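Local coordinates for protein AvrRpt2 (Erwinia amylovora, PDB 6HQZ) that acts as a type III effector and C70 family cysteine protease of the fire blight pathogen, probably cleaving proteins inside plant cells and inducing resistance in Malus × robusta 5, at residues Ile93-Gln98 and Ile119-Pro124; Gln139-Ala142 and His147-Leu150. All coordinates share one frame; numbering follows the deposited sequence.

Contact 1: residues Ile93-Gln98 and Ile119-Pro124; sequences IMFGWQ and IIFHDP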
loop_
_atom_site.group_PDB
_atom_site.type_symbol
_atom_site.label_atom_id
_atom_site.label_comp_id
_atom_site.label_asym_id
_atom_site.label_seq_id
_atom_site.Cartn_x
_atom_site.Cartn_y
_atom_site.Cartn_z
ATOM N N ILE A 93 -9.552 0.970 -7.694
ATOM C CA ILE A 93 -10.656 1.633 -6.997
ATOM C C ILE A 93 -11.424 2.509 -8.018
ATOM O O ILE A 93 -10.851 3.376 -8.688
ATOM C CB ILE A 93 -10.132 2.554 -5.894
ATOM C CG1 ILE A 93 -9.445 1.780 -4.815
ATOM C CG2 ILE A 93 -11.272 3.379 -5.281
ATOM C CD1 ILE A 93 -8.539 2.623 -3.944
ATOM N N MET A 94 -12.708 2.233 -8.139
ATOM C CA MET A 94 -13.532 3.048 -9.038
ATOM C C MET A 94 -14.131 4.230 -8.289
ATOM O O MET A 94 -14.751 4.053 -7.220
ATOM C CB MET A 94 -14.613 2.270 -9.746
ATOM C CG MET A 94 -15.596 1.514 -8.965
ATOM S SD MET A 94 -16.666 0.550 -10.097
ATOM C CE MET A 94 -18.199 0.733 -9.216
ATOM N N PHE A 95 -13.941 5.398 -8.890
ATOM C CA PHE A 95 -14.323 6.676 -8.286
ATOM C C PHE A 95 -15.211 7.502 -9.200
ATOM O O PHE A 95 -15.060 7.574 -10.443
ATOM C CB PHE A 95 -13.095 7.499 -7.833
ATOM C CG PHE A 95 -12.239 8.023 -8.925
ATOM C CD1 PHE A 95 -11.265 7.214 -9.461
ATOM C CD2 PHE A 95 -12.317 9.322 -9.356
ATOM C CE1 PHE A 95 -10.400 7.678 -10.426
ATOM C CE2 PHE A 95 -11.429 9.810 -10.303
ATOM C CZ PHE A 95 -10.495 8.983 -10.858
ATOM N N GLY A 96 -16.135 8.173 -8.516
ATOM C CA GLY A 96 -17.055 9.133 -9.112
ATOM C C GLY A 96 -16.489 10.503 -8.974
ATOM O O GLY A 96 -16.049 10.861 -7.889
ATOM N N TRP A 97 -16.542 11.303 -10.048
ATOM C CA TRP A 97 -16.002 12.666 -10.009
ATOM C C TRP A 97 -16.664 13.575 -10.974
ATOM O O TRP A 97 -17.283 13.140 -11.930
ATOM C CB TRP A 97 -14.493 12.673 -10.255
ATOM C CG TRP A 97 -14.064 12.202 -11.598
ATOM C CD1 TRP A 97 -14.054 10.917 -12.082
ATOM C CD2 TRP A 97 -13.481 13.024 -12.642
ATOM N NE1 TRP A 97 -13.508 10.904 -13.341
ATOM C CE2 TRP A 97 -13.099 12.157 -13.680
ATOM C CE3 TRP A 97 -13.171 14.375 -12.746
ATOM C CZ2 TRP A 97 -12.514 12.607 -14.823
ATOM C CZ3 TRP A 97 -12.524 14.834 -13.893
ATOM C CH2 TRP A 97 -12.231 13.950 -14.929
ATOM N N GLN A 98 -16.591 14.866 -10.698
ATOM C CA GLN A 98 -17.303 15.825 -11.473
ATOM C C GLN A 98 -16.334 16.610 -12.370
ATOM O O GLN A 98 -15.358 17.189 -11.877
ATOM C CB GLN A 98 -18.143 16.755 -10.586
ATOM C CG GLN A 98 -19.079 17.666 -11.360
ATOM C CD GLN A 98 -19.925 18.579 -10.483
ATOM O OE1 GLN A 98 -19.520 18.936 -9.395
ATOM N NE2 GLN A 98 -21.113 18.921 -10.959
ATOM N N ILE A 119 -2.605 11.343 -9.838
ATOM C CA ILE A 119 -3.173 10.021 -9.797
ATOM C C ILE A 119 -3.154 9.461 -11.189
ATOM O O ILE A 119 -3.175 10.203 -12.151
ATOM C CB ILE A 119 -4.602 9.998 -9.274
ATOM C CG1 ILE A 119 -5.549 10.823 -10.172
ATOM C CG2 ILE A 119 -4.590 10.595 -7.873
ATOM C CD1 ILE A 119 -6.972 10.334 -10.029
ATOM N N ILE A 120 -3.119 8.133 -11.260
ATOM C CA ILE A 120 -3.081 7.434 -12.501
ATOM C C ILE A 120 -4.386 6.649 -12.598
ATOM O O ILE A 120 -4.729 5.920 -11.697
ATOM C CB ILE A 120 -1.904 6.429 -12.577
ATOM C CG1 ILE A 120 -0.584 7.144 -12.200
ATOM C CG2 ILE A 120 -1.834 5.852 -13.937
ATOM C CD1 ILE A 120 0.601 6.234 -12.053
ATOM N N PHE A 121 -5.078 6.767 -13.736
ATOM C CA PHE A 121 -6.406 6.188 -13.824
ATOM C C PHE A 121 -6.762 5.832 -15.240
ATOM O O PHE A 121 -6.275 6.446 -16.216
ATOM C CB PHE A 121 -7.462 7.143 -13.235
ATOM C CG PHE A 121 -7.658 8.406 -14.002
ATOM C CD1 PHE A 121 -6.755 9.483 -13.884
ATOM C CD2 PHE A 121 -8.753 8.547 -14.857
ATOM C CE1 PHE A 121 -6.974 10.670 -14.597
ATOM C CE2 PHE A 121 -8.983 9.748 -15.564
ATOM C CZ PHE A 121 -8.090 10.794 -15.480
ATOM N N HIS A 122 -7.602 4.805 -15.340
ATOM C CA HIS A 122 -8.216 4.368 -16.573
ATOM C C HIS A 122 -9.545 5.138 -16.685
ATOM O O HIS A 122 -10.390 5.013 -15.822
ATOM C CB HIS A 122 -8.602 2.889 -16.548
ATOM C CG HIS A 122 -7.443 1.953 -16.716
ATOM N ND1 HIS A 122 -6.215 2.374 -17.188
ATOM C CD2 HIS A 122 -7.340 0.625 -16.511
ATOM C CE1 HIS A 122 -5.391 1.338 -17.223
ATOM N NE2 HIS A 122 -6.064 0.255 -16.867
ATOM N N ASP A 123 -9.733 5.815 -17.805
ATOM C CA ASP A 123 -10.961 6.586 -18.086
ATOM C C ASP A 123 -11.695 5.874 -19.223
ATOM O O ASP A 123 -11.213 5.808 -20.356
ATOM C CB ASP A 123 -10.592 7.992 -18.483
ATOM C CG ASP A 123 -11.819 8.915 -18.626
ATOM O OD1 ASP A 123 -12.795 8.551 -19.278
ATOM O OD2 ASP A 123 -11.756 10.034 -18.167
ATOM N N PRO A 124 -12.864 5.304 -18.936
ATOM C CA PRO A 124 -13.566 4.558 -19.914
ATOM C C PRO A 124 -13.916 5.347 -21.194
ATOM O O PRO A 124 -14.300 4.739 -22.225
ATOM C CB PRO A 124 -14.863 4.143 -19.194
ATOM C CG PRO A 124 -14.653 4.366 -17.762
ATOM C CD PRO A 124 -13.487 5.290 -17.619
#

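Contact 2: residues Gln139-Ala142 and His147-Leu150; sequences QRLA and HAML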
loop_
_atom_site.group_PDB
_atom_site.type_symbol
_atom_site.label_atom_id
_atom_site.label_comp_id
_atom_site.label_asym_id
_atom_site.label_seq_id
_atom_site.Cartn_x
_atom_site.Cartn_y
_atom_site.Cartn_z
ATOM N N GLN A 139 -10.475 17.906 -5.417
ATOM C CA GLN A 139 -11.513 18.930 -5.674
ATOM C C GLN A 139 -12.784 18.331 -6.247
ATOM O O GLN A 139 -13.867 18.801 -5.933
ATOM C CB GLN A 139 -11.027 19.931 -6.679
ATOM C CG GLN A 139 -12.074 20.997 -7.021
ATOM C CD GLN A 139 -11.557 21.887 -8.140
ATOM O OE1 GLN A 139 -10.339 21.946 -8.380
ATOM N NE2 GLN A 139 -12.473 22.576 -8.838
ATOM N N ARG A 140 -12.624 17.284 -7.047
ATOM C CA ARG A 140 -13.732 16.808 -7.908
ATOM C C ARG A 140 -14.323 15.496 -7.521
ATOM O O ARG A 140 -15.362 15.148 -8.034
ATOM C CB ARG A 140 -13.234 16.746 -9.346
ATOM C CG ARG A 140 -12.748 18.097 -9.824
ATOM C CD ARG A 140 -12.299 18.078 -11.261
ATOM N NE ARG A 140 -12.100 19.463 -11.688
ATOM C CZ ARG A 140 -13.106 20.304 -11.924
ATOM N NH1 ARG A 140 -14.389 19.887 -11.854
ATOM N NH2 ARG A 140 -12.844 21.562 -12.230
ATOM N N LEU A 141 -13.729 14.800 -6.554
ATOM C CA LEU A 141 -14.283 13.558 -6.069
ATOM C C LEU A 141 -15.668 13.750 -5.493
ATOM O O LEU A 141 -15.995 14.849 -4.962
ATOM C CB LEU A 141 -13.379 12.961 -4.958
ATOM C CG LEU A 141 -13.765 11.605 -4.409
ATOM C CD1 LEU A 141 -13.676 10.457 -5.415
ATOM C CD2 LEU A 141 -12.860 11.293 -3.215
ATOM N N ALA A 142 -16.496 12.732 -5.649
ATOM C CA ALA A 142 -17.861 12.764 -5.104
ATOM C C ALA A 142 -17.970 12.678 -3.566
ATOM O O ALA A 142 -18.660 11.846 -3.074
ATOM C CB ALA A 142 -18.678 11.653 -5.741
ATOM N N HIS A 147 -20.136 6.393 -1.084
ATOM C CA HIS A 147 -19.751 5.375 -2.081
ATOM C C HIS A 147 -18.967 5.967 -3.217
ATOM O O HIS A 147 -18.948 5.414 -4.293
ATOM C CB HIS A 147 -20.945 4.581 -2.597
ATOM C CG HIS A 147 -22.123 5.416 -2.989
ATOM N ND1 HIS A 147 -23.123 5.746 -2.106
ATOM C CD2 HIS A 147 -22.460 5.987 -4.173
ATOM C CE1 HIS A 147 -24.028 6.487 -2.729
ATOM N NE2 HIS A 147 -23.627 6.677 -3.976
ATOM N N ALA A 148 -18.299 7.079 -2.943
ATOM C CA ALA A 148 -17.493 7.794 -3.894
ATOM C C ALA A 148 -16.396 6.909 -4.515
ATOM O O ALA A 148 -16.069 7.106 -5.692
ATOM C CB ALA A 148 -16.914 9.047 -3.259
ATOM N N MET A 149 -15.855 5.949 -3.734
ATOM C CA MET A 149 -14.682 5.166 -4.129
ATOM C C MET A 149 -14.995 3.733 -3.754
ATOM O O MET A 149 -15.145 3.441 -2.549
ATOM C CB MET A 149 -13.474 5.664 -3.327
ATOM C CG MET A 149 -12.908 7.021 -3.852
ATOM S SD MET A 149 -11.691 7.634 -2.706
ATOM C CE MET A 149 -10.365 6.534 -2.995
ATOM N N LEU A 150 -15.156 2.870 -4.767
ATOM C CA LEU A 150 -15.513 1.500 -4.589
ATOM C C LEU A 150 -14.376 0.578 -5.001
ATOM O O LEU A 150 -13.616 0.858 -5.941
ATOM C CB LEU A 150 -16.763 1.121 -5.372
ATOM C CG LEU A 150 -18.081 1.744 -4.927
ATOM C CD1 LEU A 150 -19.207 1.279 -5.842
ATOM C CD2 LEU A 150 -18.458 1.400 -3.489
#

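Contact 1: residues Ile93-Gln98 and Ile119-Pro124
Phe95 packs its ring end into the corner between Ile119 and Phe121, joining two strands of the antiparallel sheet of this papain-like protease that are not neighbours: strand 104-113 runs between them and is paired to both. The sheet is so strongly twisted and curved that strands 93-98 and 119-123 run almost at right angles, 84° between their directions, with their axes 9.1 Å apart at the closest. Contact across that separation is made by side chains, and no hydrogen bond crosses it.

The far end of the Phe95 ring does the touching. Its CZ meets the CD1 methyl of Ile119 at 3.9 Å, the two side chains arriving from opposite directions. The neighbouring CE1 lies 4.1 Å from Phe121 CB, which sits near the plane of the Phe95 ring and therefore at its edge. The Phe95 and Phe121 side chains cross roughly perpendicularly. With CG between the backbone N and the carbonyl carbon (chi1 68°), Phe95 reaches across the bend even though its CB does not point straight at the other strand. Phe137, from helix 134-140, adds an edge-to-face ring to this hydrophobic cluster, and Met132 packs on Ile119 and Phe121.

Trp97 extends the contact toward the end of the strand. Its indole NE1 is hydrogen-bonded to Ser107 OG on the intervening strand, and the benzo ring is the part that approaches Asp123. The carboxylate of Asp123 is tied through OD1 to the backbone N of Gln125, while OD2 lies near the indole plane at its edge, 4.3 Å from Trp97 CZ2.

Contact 2: residues Gln139-Ala142 and His147-Leu150
Leu141 lays its branched end across the Met149 side chain, the two crossing at about a right angle in the hydrophobic core of the papain-like fold. Here the chain leaves helix 134-140, turns back and enters strand 149-152, and the contact closes that short connection by apolar packing, without a hydrogen bond between the two segments.

Both methyls of Leu141 are used. CD1 rests 3.9 Å from Met149 CG and also meets the CB of Ala148, while CD2 lies 3.9 Å from the sulfur, SD, of Met149. Leu141 CG stands opposite the backbone N (chi1 -176°), which extends the side chain toward the strand. Met149 bends at chi3 (72°), so its CE methyl heads off from Leu141 and the sulfur is the atom that meets CD2. Phe78 packs against both residues, and Phe95 does so from the adjacent strand.

Ala142 and Ala148 form the second part of the contact and mark its nearest backbone approach, with CA atoms 5.1 Å apart. Their CB methyls meet at 4.0 Å, and Ala148 CB also sits 3.3 Å from Ala142 O, consistent with the small side chains allowing this close backbone approach. Both alanines are held to the same glycine by backbone hydrogen bonds: Gly96 N bonds to Ala148 O, and Ala142 N donates to Gly96 O.

Overall arrangement
Contact 1 comes first along the chain: from strand 93-98 the polypeptide passes through strand 104-113 and returns in strand 118-123, so the contact closes two successive hairpin turns across the bent sheet. The chain then continues through strand 130-133 and helix 134-140 before contact 2 closes the short connection into strand 149-152. The two contacts are thus in series, neither nested nor crossed, yet their centres lie only about 9 Å apart. Strand 93-98 links them, as the neighbour of 149-152: Met94 N is 2.7 Å from Leu150 O, and near the strand's end Gln98 O lies 2.9 Å from Arg140 NH1.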